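Long-range contacts in pectate lyase (Bacillus, PDB 3VMV), which probably cleaves polygalacturonate, the backbone of pectin, by eliminative lysis, as a secreted beta-helical enzyme of polysaccharide lyase family 1: residues Q5-M10 with T296-P301; D135-Y140 with S168-E173; N227-N232 with W267-P272. All coordinates share one frame; numbering follows the deposited sequence.

The three contacts are spread over one parallel beta-helix. Interaction 1 joins the N-terminal loop to a loop near the C-terminus, across 286 residues of sequence, and the other two are nested within the chain it closes. Interaction 2 pairs two successive coils in the middle of the helix, its centre about 8 Å from that of the chain. Interaction 3 follows along the chain, where strand 231-234 begins, about 17 Å from that centre. The contact centres are 21 to 23 Å apart and none touches another; interactions 1 and 2 come closest, about 6 Å between nearest atoms. A bound sulfate, probably from the crystallisation liquor, lies about 4 Å from the Y269 side chain.

Interaction 1 of 3, residues Q5-M10 with T296-P301; sequences QGYASM and TNFTPP
Y7 reaches out of a short 3-10 turn and ends against F298, P300 and P301. With its CG anti to the carbonyl carbon (chi1 -83°), the ring is carried away from the turn toward the 296-301 loop. CB and the near half of the ring make no contact with that loop; the touching begins at CE1, 3.7 Å from P301 CD and slightly farther from CG of the same proline. CZ meets both prolines from one side, P301 CD and, at 4.1 Å, P300 CB. The hydroxyl oxygen goes farthest: OH is 3.4 Å from P301 CD and also faces F298 CZ, which it meets at the edge of the phenylalanine ring, close to its plane. Y7 and F298 thus approach from opposite directions, whereas both prolines cross the tyrosine at about a right angle. All these contacts are apolar or van der Waals in kind.

M10 adds a second, lighter touch. Its chain runs extended through chi2 and then bends at chi3 (68°), bringing the methyl CE to 4.0 Å from P301 CG, so P301 meets both Y7 and M10. Behind them the turn is held by G6 O, which accepts from the backbone N of S9 and from S9 OG, the latter at 2.7 Å. On the other side T296 OG1 takes the backbone N-H of F298 in an ST turn, at 3.0 Å.

The contact lies over the outside of the beta-helix. Y7 and F298 rest on D215 of strand 215-219, P300 on H217 of the same strand, and F298 and P300 also on F240 of strand 238-242, while Y302 meets the Y7 ring edge-to-face; the two loops thus lie across neighbouring coils.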
loop_
_atom_site.group_PDB
_atom_site.type_symbol
_atom_site.label_atom_id
_atom_site.label_comp_id
_atom_site.label_asym_id
_atom_site.label_seq_id
_atom_site.Cartn_x
_atom_site.Cartn_y
_atom_site.Cartn_z
ATOM N N GLN A 5 -12.753 5.408 1.649
ATOM C CA GLN A 5 -12.490 6.799 1.979
ATOM C C GLN A 5 -11.341 7.328 1.145
ATOM O O GLN A 5 -10.522 6.556 0.649
ATOM C CB GLN A 5 -12.104 6.985 3.457
ATOM C CG GLN A 5 -13.246 6.795 4.461
ATOM C CD GLN A 5 -13.059 7.673 5.716
ATOM O OE1 GLN A 5 -12.586 7.214 6.764
ATOM N NE2 GLN A 5 -13.432 8.930 5.606
ATOM N N GLY A 6 -11.252 8.653 1.001
ATOM C CA GLY A 6 -10.030 9.239 0.481
ATOM C C GLY A 6 -9.894 9.192 -1.031
ATOM O O GLY A 6 -10.865 9.208 -1.773
ATOM N N TYR A 7 -8.655 9.147 -1.490
ATOM C CA TYR A 7 -8.425 9.408 -2.899
ATOM C C TYR A 7 -9.059 8.374 -3.859
ATOM O O TYR A 7 -9.464 8.749 -4.959
ATOM C CB TYR A 7 -6.934 9.517 -3.153
ATOM C CG TYR A 7 -6.347 10.877 -2.856
ATOM C CD1 TYR A 7 -6.719 11.997 -3.600
ATOM C CD2 TYR A 7 -5.366 11.028 -1.871
ATOM C CE1 TYR A 7 -6.123 13.248 -3.344
ATOM C CE2 TYR A 7 -4.737 12.230 -1.651
ATOM C CZ TYR A 7 -5.136 13.345 -2.381
ATOM O OH TYR A 7 -4.525 14.560 -2.145
ATOM N N ALA A 8 -9.189 7.098 -3.471
ATOM C CA ALA A 8 -9.819 6.131 -4.373
ATOM C C ALA A 8 -11.320 6.435 -4.585
ATOM O O ALA A 8 -11.927 5.899 -5.488
ATOM C CB ALA A 8 -9.584 4.685 -3.880
ATOM N N SER A 9 -11.889 7.308 -3.742
ATOM C CA SER A 9 -13.295 7.703 -3.888
ATOM C C SER A 9 -13.483 8.777 -4.944
ATOM O O SER A 9 -14.611 9.047 -5.363
ATOM C CB SER A 9 -13.902 8.147 -2.555
ATOM O OG SER A 9 -13.536 9.473 -2.217
ATOM N N MET A 10 -12.385 9.409 -5.352
ATOM C CA MET A 10 -12.429 10.475 -6.344
ATOM C C MET A 10 -12.313 9.869 -7.723
ATOM O O MET A 10 -12.225 8.640 -7.866
ATOM C CB MET A 10 -11.283 11.472 -6.138
ATOM C CG MET A 10 -11.318 12.123 -4.747
ATOM S SD MET A 10 -10.134 13.417 -4.490
ATOM C CE MET A 10 -10.732 14.705 -5.576
ATOM N N THR A 296 4.228 22.378 5.278
ATOM C CA THR A 296 3.248 22.699 4.250
ATOM C C THR A 296 1.872 22.795 4.909
ATOM O O THR A 296 1.660 22.185 5.976
ATOM C CB THR A 296 3.225 21.651 3.080
ATOM O OG1 THR A 296 2.211 22.018 2.129
ATOM C CG2 THR A 296 2.939 20.205 3.547
ATOM N N ASN A 297 0.969 23.548 4.264
ATOM C CA ASN A 297 -0.436 23.614 4.666
ATOM C C ASN A 297 -1.301 22.610 3.904
ATOM O O ASN A 297 -2.534 22.606 4.070
ATOM C CB ASN A 297 -1.011 25.004 4.392
ATOM C CG ASN A 297 -0.309 26.090 5.152
ATOM O OD1 ASN A 297 0.111 27.106 4.573
ATOM N ND2 ASN A 297 -0.180 25.898 6.454
ATOM N N PHE A 298 -0.678 21.771 3.069
ATOM C CA PHE A 298 -1.413 20.781 2.263
ATOM C C PHE A 298 -2.462 20.000 3.071
ATOM O O PHE A 298 -2.150 19.385 4.105
ATOM C CB PHE A 298 -0.460 19.785 1.604
ATOM C CG PHE A 298 -1.177 18.648 0.938
ATOM C CD1 PHE A 298 -1.898 18.836 -0.218
ATOM C CD2 PHE A 298 -1.189 17.405 1.548
ATOM C CE1 PHE A 298 -2.597 17.765 -0.807
ATOM C CE2 PHE A 298 -1.874 16.348 0.974
ATOM C CZ PHE A 298 -2.586 16.524 -0.203
ATOM N N THR A 299 -3.705 20.052 2.572
ATOM C CA THR A 299 -4.841 19.231 3.012
ATOM C C THR A 299 -5.471 18.629 1.740
ATOM O O THR A 299 -5.525 19.291 0.692
ATOM C CB THR A 299 -5.837 20.215 3.687
ATOM O OG1 THR A 299 -5.191 20.808 4.834
ATOM C CG2 THR A 299 -7.070 19.548 4.140
ATOM N N PRO A 300 -5.969 17.376 1.815
ATOM C CA PRO A 300 -6.461 16.723 0.609
ATOM C C PRO A 300 -7.848 17.242 0.220
ATOM O O PRO A 300 -8.624 17.750 1.041
ATOM C CB PRO A 300 -6.530 15.239 1.014
ATOM C CG PRO A 300 -6.825 15.306 2.532
ATOM C CD PRO A 300 -6.019 16.486 2.994
ATOM N N PRO A 301 -8.165 17.108 -1.050
ATOM C CA PRO A 301 -9.376 17.682 -1.633
ATOM C C PRO A 301 -10.618 16.839 -1.499
ATOM O O PRO A 301 -11.425 16.877 -2.412
ATOM C CB PRO A 301 -8.995 17.811 -3.106
ATOM C CG PRO A 301 -8.071 16.658 -3.335
ATOM C CD PRO A 301 -7.282 16.513 -2.067
#

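Interaction 2 of 3, residues D135-Y140 with S168-E173; sequences DHNEFY and SWNKFE
H136 and S168 begin the pairing of two backbones that run parallel, the axes of strands 138-140 and 171-173 being 4.7 Å apart at an angle of 10°. H136 N donates to S168 O; beyond the bend at H136-N137, the bonds K171 N to N137 O, F139 N to K171 O and E173 N to F139 O continue the parallel ladder. Both H136 and W169 have positive phi, which breaks each strand at the same level. There N170 OD1 stands in for a backbone acceptor and takes N137 N at 2.8 Å, while N170 ND2 donates to I134 O.

Each carboxylate oxygen of D135 accepts one of the bonds described here. OD1 receives S168 OG at 2.7 Å through the anti lone pair, and OD2 accepts H136 ND1 at 2.7 Å, in the imidazole plane but 40° above that of the carboxylate. This bond fixes the rotation of the imidazole, whose face receives W169 CB 3.4 Å from its centroid, a CH-pi contact; the indole itself is nearly parallel but slid aside. A leucine in place of H136 would probably leave D135 OD2 without this donor and W169 CB without its flat aromatic cover.

E138 and K171 lie side by side, touching along their chains at CD to CD, 3.8 Å. Their charged ends do not meet directly: a water spans E138 OE2 and K171 NZ, and OE2 also accepts V322 N. A second water joins E138 OE1 to E173 OE1; E173 OE2 is hydrogen-bonded to N202 ND2. On the other face F139 CD2 lies 3.5 Å from F172 CE1, over the F172 ring.

Like side chains stacked coil upon coil, asparagines at the bend and phenylalanines inside, form the ladders characteristic of the pectate lyase parallel beta-helix.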
loop_
_atom_site.group_PDB
_atom_site.type_symbol
_atom_site.label_atom_id
_atom_site.label_comp_id
_atom_site.label_asym_id
_atom_site.label_seq_id
_atom_site.Cartn_x
_atom_site.Cartn_y
_atom_site.Cartn_z
ATOM N N ASP A 135 -7.611 -2.953 0.956
ATOM C CA ASP A 135 -8.341 -2.851 2.233
ATOM C C ASP A 135 -8.357 -4.151 3.008
ATOM O O ASP A 135 -8.633 -5.209 2.485
ATOM C CB ASP A 135 -9.764 -2.398 1.908
ATOM C CG ASP A 135 -10.653 -2.290 3.154
ATOM O OD1 ASP A 135 -10.490 -1.298 3.876
ATOM O OD2 ASP A 135 -11.465 -3.198 3.377
ATOM N N HIS A 136 -8.084 -4.080 4.302
ATOM C CA HIS A 136 -8.284 -5.226 5.185
ATOM C C HIS A 136 -7.444 -6.443 4.815
ATOM O O HIS A 136 -7.885 -7.571 4.919
ATOM C CB HIS A 136 -9.779 -5.590 5.313
ATOM C CG HIS A 136 -10.506 -4.780 6.344
ATOM N ND1 HIS A 136 -11.313 -3.712 6.015
ATOM C CD2 HIS A 136 -10.509 -4.854 7.700
ATOM C CE1 HIS A 136 -11.844 -3.210 7.125
ATOM N NE2 HIS A 136 -11.355 -3.869 8.162
ATOM N N ASN A 137 -6.200 -6.168 4.422
ATOM C CA ASN A 137 -5.239 -7.219 4.131
ATOM C C ASN A 137 -4.147 -7.287 5.195
ATOM O O ASN A 137 -4.070 -6.429 6.082
ATOM C CB ASN A 137 -4.587 -6.943 2.799
ATOM C CG ASN A 137 -5.600 -6.660 1.691
ATOM O OD1 ASN A 137 -5.631 -5.522 1.110
ATOM N ND2 ASN A 137 -6.376 -7.637 1.349
ATOM N N GLU A 138 -3.269 -8.283 5.058
ATOM C CA GLU A 138 -2.095 -8.383 5.920
ATOM C C GLU A 138 -0.919 -8.680 5.027
ATOM O O GLU A 138 -0.996 -9.547 4.175
ATOM C CB GLU A 138 -2.256 -9.461 6.997
ATOM C CG GLU A 138 -3.413 -9.097 7.921
ATOM C CD GLU A 138 -3.592 -9.990 9.129
ATOM O OE1 GLU A 138 -2.649 -10.709 9.546
ATOM O OE2 GLU A 138 -4.696 -9.960 9.724
ATOM N N PHE A 139 0.171 -7.964 5.279
ATOM C CA PHE A 139 1.379 -8.056 4.464
ATOM C C PHE A 139 2.550 -8.213 5.383
ATOM O O PHE A 139 2.673 -7.445 6.354
ATOM C CB PHE A 139 1.583 -6.780 3.647
ATOM C CG PHE A 139 0.364 -6.358 2.842
ATOM C CD1 PHE A 139 -0.080 -7.129 1.775
ATOM C CD2 PHE A 139 -0.295 -5.172 3.135
ATOM C CE1 PHE A 139 -1.200 -6.766 1.018
ATOM C CE2 PHE A 139 -1.405 -4.776 2.370
ATOM C CZ PHE A 139 -1.866 -5.564 1.316
ATOM N N TYR A 140 3.461 -9.144 5.100
ATOM C CA TYR A 140 4.581 -9.329 6.024
ATOM C C TYR A 140 5.691 -10.138 5.361
ATOM O O TYR A 140 5.446 -10.784 4.337
ATOM C CB TYR A 140 4.117 -9.986 7.336
ATOM C CG TYR A 140 3.334 -11.267 7.220
ATOM C CD1 TYR A 140 3.969 -12.514 7.331
ATOM C CD2 TYR A 140 1.955 -11.238 7.034
ATOM C CE1 TYR A 140 3.249 -13.680 7.290
ATOM C CE2 TYR A 140 1.217 -12.428 6.967
ATOM C CZ TYR A 140 1.885 -13.633 7.104
ATOM O OH TYR A 140 1.225 -14.851 7.022
ATOM N N SER A 168 -6.165 1.022 3.216
ATOM C CA SER A 168 -6.910 1.150 4.471
ATOM C C SER A 168 -7.021 -0.149 5.233
ATOM O O SER A 168 -7.202 -1.217 4.662
ATOM C CB SER A 168 -8.305 1.719 4.163
ATOM O OG SER A 168 -9.038 0.891 3.274
ATOM N N TRP A 169 -6.986 -0.044 6.561
ATOM C CA TRP A 169 -7.314 -1.191 7.427
ATOM C C TRP A 169 -6.416 -2.414 7.250
ATOM O O TRP A 169 -6.834 -3.518 7.537
ATOM C CB TRP A 169 -8.802 -1.608 7.290
ATOM C CG TRP A 169 -9.723 -0.481 7.753
ATOM C CD1 TRP A 169 -10.476 0.358 6.956
ATOM C CD2 TRP A 169 -10.024 -0.134 9.122
ATOM N NE1 TRP A 169 -11.229 1.202 7.766
ATOM C CE2 TRP A 169 -10.954 0.938 9.082
ATOM C CE3 TRP A 169 -9.585 -0.614 10.366
ATOM C CZ2 TRP A 169 -11.466 1.544 10.257
ATOM C CZ3 TRP A 169 -10.113 -0.020 11.536
ATOM C CH2 TRP A 169 -11.041 1.052 11.447
ATOM N N ASN A 170 -5.186 -2.211 6.775
ATOM C CA ASN A 170 -4.298 -3.344 6.566
ATOM C C ASN A 170 -3.322 -3.478 7.693
ATOM O O ASN A 170 -3.093 -2.523 8.445
ATOM C CB ASN A 170 -3.463 -3.134 5.287
ATOM C CG ASN A 170 -4.320 -2.896 4.051
ATOM O OD1 ASN A 170 -4.912 -3.836 3.517
ATOM N ND2 ASN A 170 -4.323 -1.647 3.539
ATOM N N LYS A 171 -2.709 -4.646 7.813
ATOM C CA LYS A 171 -1.540 -4.776 8.708
ATOM C C LYS A 171 -0.313 -4.947 7.825
ATOM O O LYS A 171 -0.349 -5.707 6.862
ATOM C CB LYS A 171 -1.670 -5.991 9.602
ATOM C CG LYS A 171 -2.884 -5.913 10.554
ATOM C CD LYS A 171 -2.857 -7.113 11.521
ATOM C CE LYS A 171 -3.988 -6.986 12.560
ATOM N NZ LYS A 171 -3.892 -8.114 13.547
ATOM N N PHE A 172 0.734 -4.169 8.123
ATOM C CA PHE A 172 2.048 -4.297 7.476
ATOM C C PHE A 172 3.003 -4.611 8.631
ATOM O O PHE A 172 3.168 -3.793 9.541
ATOM C CB PHE A 172 2.488 -2.939 6.905
ATOM C CG PHE A 172 1.703 -2.459 5.715
ATOM C CD1 PHE A 172 2.225 -2.628 4.426
ATOM C CD2 PHE A 172 0.454 -1.843 5.866
ATOM C CE1 PHE A 172 1.555 -2.178 3.300
ATOM C CE2 PHE A 172 -0.227 -1.382 4.751
ATOM C CZ PHE A 172 0.315 -1.571 3.445
ATOM N N GLU A 173 3.655 -5.772 8.627
ATOM C CA GLU A 173 4.442 -6.166 9.768
ATOM C C GLU A 173 5.670 -6.911 9.323
ATOM O O GLU A 173 5.693 -7.528 8.265
ATOM C CB GLU A 173 3.641 -7.098 10.671
ATOM C CG GLU A 173 2.301 -6.523 11.141
ATOM C CD GLU A 173 1.679 -7.325 12.294
ATOM O OE1 GLU A 173 0.576 -7.888 12.109
ATOM O OE2 GLU A 173 2.276 -7.385 13.405
HETATM O O HOH W 1 0.086 -9.544 9.959
HETATM O O HOH W 2 -5.264 -9.909 12.241
#

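Interaction 3 of 3, residues N227-N232 with W267-P272; sequences NDTAIN and WFYGSP
N232 and F268 form the tight centre of this contact, the amide of one gripping the backbone of the other twice. N232 OD1 accepts F268 N at 2.9 Å, and N232 ND2 donates to F268 O at the same distance. N232 CG lies anti to its own backbone N (chi1 -175°), which turns the amide to the residue 267-269 backbone. Both donors stand about 44° above the carbonyl planes they meet. Beside this grip T229 closes over the F268 ring: CG2 sits 3.6 Å from the ring centroid, almost on its normal, a CH-pi contact. I231 O lies at the ring's edge, and F260 meets the same ring from outside the two segments.

The partly exposed side is built from Y269 and D228, and it is polar. Y269 OH donates to D228 OD2 at 2.5 Å, onto the anti lone pair of that oxygen; carboxylate and phenol planes are nearly coplanar, 9° apart. T229 OG1 is 2.7 Å from the same hydroxyl. D228 OD1 forms a salt bridge with K262. W267, also partly exposed, touches N232 lightly and turns its NE1 to G270 O at 2.9 Å, a bond that closes the loop on itself.

A short phenol-carboxylate bond with a lysine on the other oxygen is consistent with a negative charge kept on D228, and the double amide grip leaves the F268 N-H and C=O satisfied. Between these two segments the hydrogen bonds all use a side chain, which is consistent with the loop being held here by side chains, just past the pairing of strand 265-266 with 231-234.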
loop_
_atom_site.group_PDB
_atom_site.type_symbol
_atom_site.label_atom_id
_atom_site.label_comp_id
_atom_site.label_asym_id
_atom_site.label_seq_id
_atom_site.Cartn_x
_atom_site.Cartn_y
_atom_site.Cartn_z
ATOM N N ASN A 227 12.152 0.608 13.205
ATOM C CA ASN A 227 13.542 0.629 13.638
ATOM C C ASN A 227 14.339 1.829 13.169
ATOM O O ASN A 227 15.093 2.410 13.954
ATOM C CB ASN A 227 14.214 -0.689 13.175
ATOM C CG ASN A 227 15.620 -0.798 13.668
ATOM O OD1 ASN A 227 15.855 -0.812 14.869
ATOM N ND2 ASN A 227 16.570 -0.852 12.752
ATOM N N ASP A 228 14.211 2.171 11.887
ATOM C CA ASP A 228 15.039 3.249 11.361
ATOM C C ASP A 228 14.248 4.551 11.168
ATOM O O ASP A 228 14.473 5.526 11.900
ATOM C CB ASP A 228 15.785 2.802 10.102
ATOM C CG ASP A 228 17.095 3.561 9.918
ATOM O OD1 ASP A 228 17.958 3.535 10.823
ATOM O OD2 ASP A 228 17.264 4.183 8.863
ATOM N N THR A 229 13.364 4.593 10.179
ATOM C CA THR A 229 12.509 5.770 9.958
ATOM C C THR A 229 11.140 5.329 9.443
ATOM O O THR A 229 10.974 4.233 8.895
ATOM C CB THR A 229 13.094 6.723 8.905
ATOM O OG1 THR A 229 13.265 6.034 7.678
ATOM C CG2 THR A 229 14.496 7.257 9.357
ATOM N N ALA A 230 10.154 6.226 9.558
ATOM C CA ALA A 230 8.838 5.916 9.016
ATOM C C ALA A 230 8.521 6.708 7.766
ATOM O O ALA A 230 8.935 6.326 6.668
ATOM C CB ALA A 230 7.745 6.140 10.110
ATOM N N ILE A 231 7.835 7.828 7.894
ATOM C CA ILE A 231 7.444 8.611 6.686
ATOM C C ILE A 231 8.621 9.422 6.135
ATOM O O ILE A 231 9.205 10.239 6.853
ATOM C CB ILE A 231 6.326 9.577 7.065
ATOM C CG1 ILE A 231 5.139 8.832 7.669
ATOM C CG2 ILE A 231 5.874 10.389 5.819
ATOM C CD1 ILE A 231 4.145 9.760 8.359
ATOM N N ASN A 232 8.994 9.160 4.869
ATOM C CA ASN A 232 10.135 9.813 4.273
ATOM C C ASN A 232 9.617 10.600 3.092
ATOM O O ASN A 232 9.272 10.019 2.088
ATOM C CB ASN A 232 11.143 8.761 3.822
ATOM C CG ASN A 232 12.433 9.383 3.279
ATOM O OD1 ASN A 232 12.606 10.605 3.279
ATOM N ND2 ASN A 232 13.382 8.520 2.849
ATOM N N TRP A 267 13.070 13.845 6.011
ATOM C CA TRP A 267 13.681 13.607 4.711
ATOM C C TRP A 267 14.945 12.816 4.999
ATOM O O TRP A 267 15.808 13.313 5.726
ATOM C CB TRP A 267 14.032 14.957 4.059
ATOM C CG TRP A 267 14.862 14.787 2.798
ATOM C CD1 TRP A 267 14.797 13.726 1.926
ATOM C CD2 TRP A 267 15.846 15.686 2.266
ATOM N NE1 TRP A 267 15.686 13.909 0.904
ATOM C CE2 TRP A 267 16.334 15.105 1.077
ATOM C CE3 TRP A 267 16.366 16.913 2.678
ATOM C CZ2 TRP A 267 17.328 15.707 0.309
ATOM C CZ3 TRP A 267 17.343 17.514 1.911
ATOM C CH2 TRP A 267 17.807 16.910 0.731
ATOM N N PHE A 268 15.020 11.607 4.432
ATOM C CA PHE A 268 16.097 10.660 4.744
ATOM C C PHE A 268 16.663 10.001 3.489
ATOM O O PHE A 268 15.965 9.833 2.483
ATOM C CB PHE A 268 15.553 9.551 5.652
ATOM C CG PHE A 268 14.759 10.063 6.822
ATOM C CD1 PHE A 268 15.392 10.755 7.853
ATOM C CD2 PHE A 268 13.398 9.864 6.884
ATOM C CE1 PHE A 268 14.638 11.203 8.948
ATOM C CE2 PHE A 268 12.653 10.322 7.982
ATOM C CZ PHE A 268 13.272 10.991 8.989
ATOM N N TYR A 269 17.946 9.643 3.583
ATOM C CA TYR A 269 18.605 8.635 2.707
ATOM C C TYR A 269 19.028 9.130 1.329
ATOM O O TYR A 269 20.088 8.750 0.841
ATOM C CB TYR A 269 17.745 7.377 2.467
ATOM C CG TYR A 269 17.194 6.709 3.718
ATOM C CD1 TYR A 269 17.972 6.522 4.848
ATOM C CD2 TYR A 269 15.892 6.257 3.730
ATOM C CE1 TYR A 269 17.444 5.899 5.985
ATOM C CE2 TYR A 269 15.342 5.650 4.855
ATOM C CZ TYR A 269 16.124 5.464 5.971
ATOM O OH TYR A 269 15.586 4.822 7.077
ATOM N N GLY A 270 18.204 9.926 0.671
ATOM C CA GLY A 270 18.521 10.299 -0.695
ATOM C C GLY A 270 17.483 11.162 -1.382
ATOM O O GLY A 270 16.581 11.688 -0.729
ATOM N N SER A 271 17.610 11.269 -2.714
ATOM C CA SER A 271 16.938 12.289 -3.566
ATOM C C SER A 271 17.599 13.665 -3.385
ATOM O O SER A 271 18.223 13.934 -2.370
ATOM C CB SER A 271 15.420 12.386 -3.314
ATOM O OG SER A 271 14.734 11.163 -3.587
ATOM N N PRO A 272 17.464 14.521 -4.397
ATOM C CA PRO A 272 18.249 15.755 -4.335
ATOM C C PRO A 272 17.656 16.830 -3.438
ATOM O O PRO A 272 18.379 17.769 -3.074
ATOM C CB PRO A 272 18.304 16.225 -5.796
ATOM C CG PRO A 272 17.259 15.456 -6.521
ATOM C CD PRO A 272 17.027 14.172 -5.757
#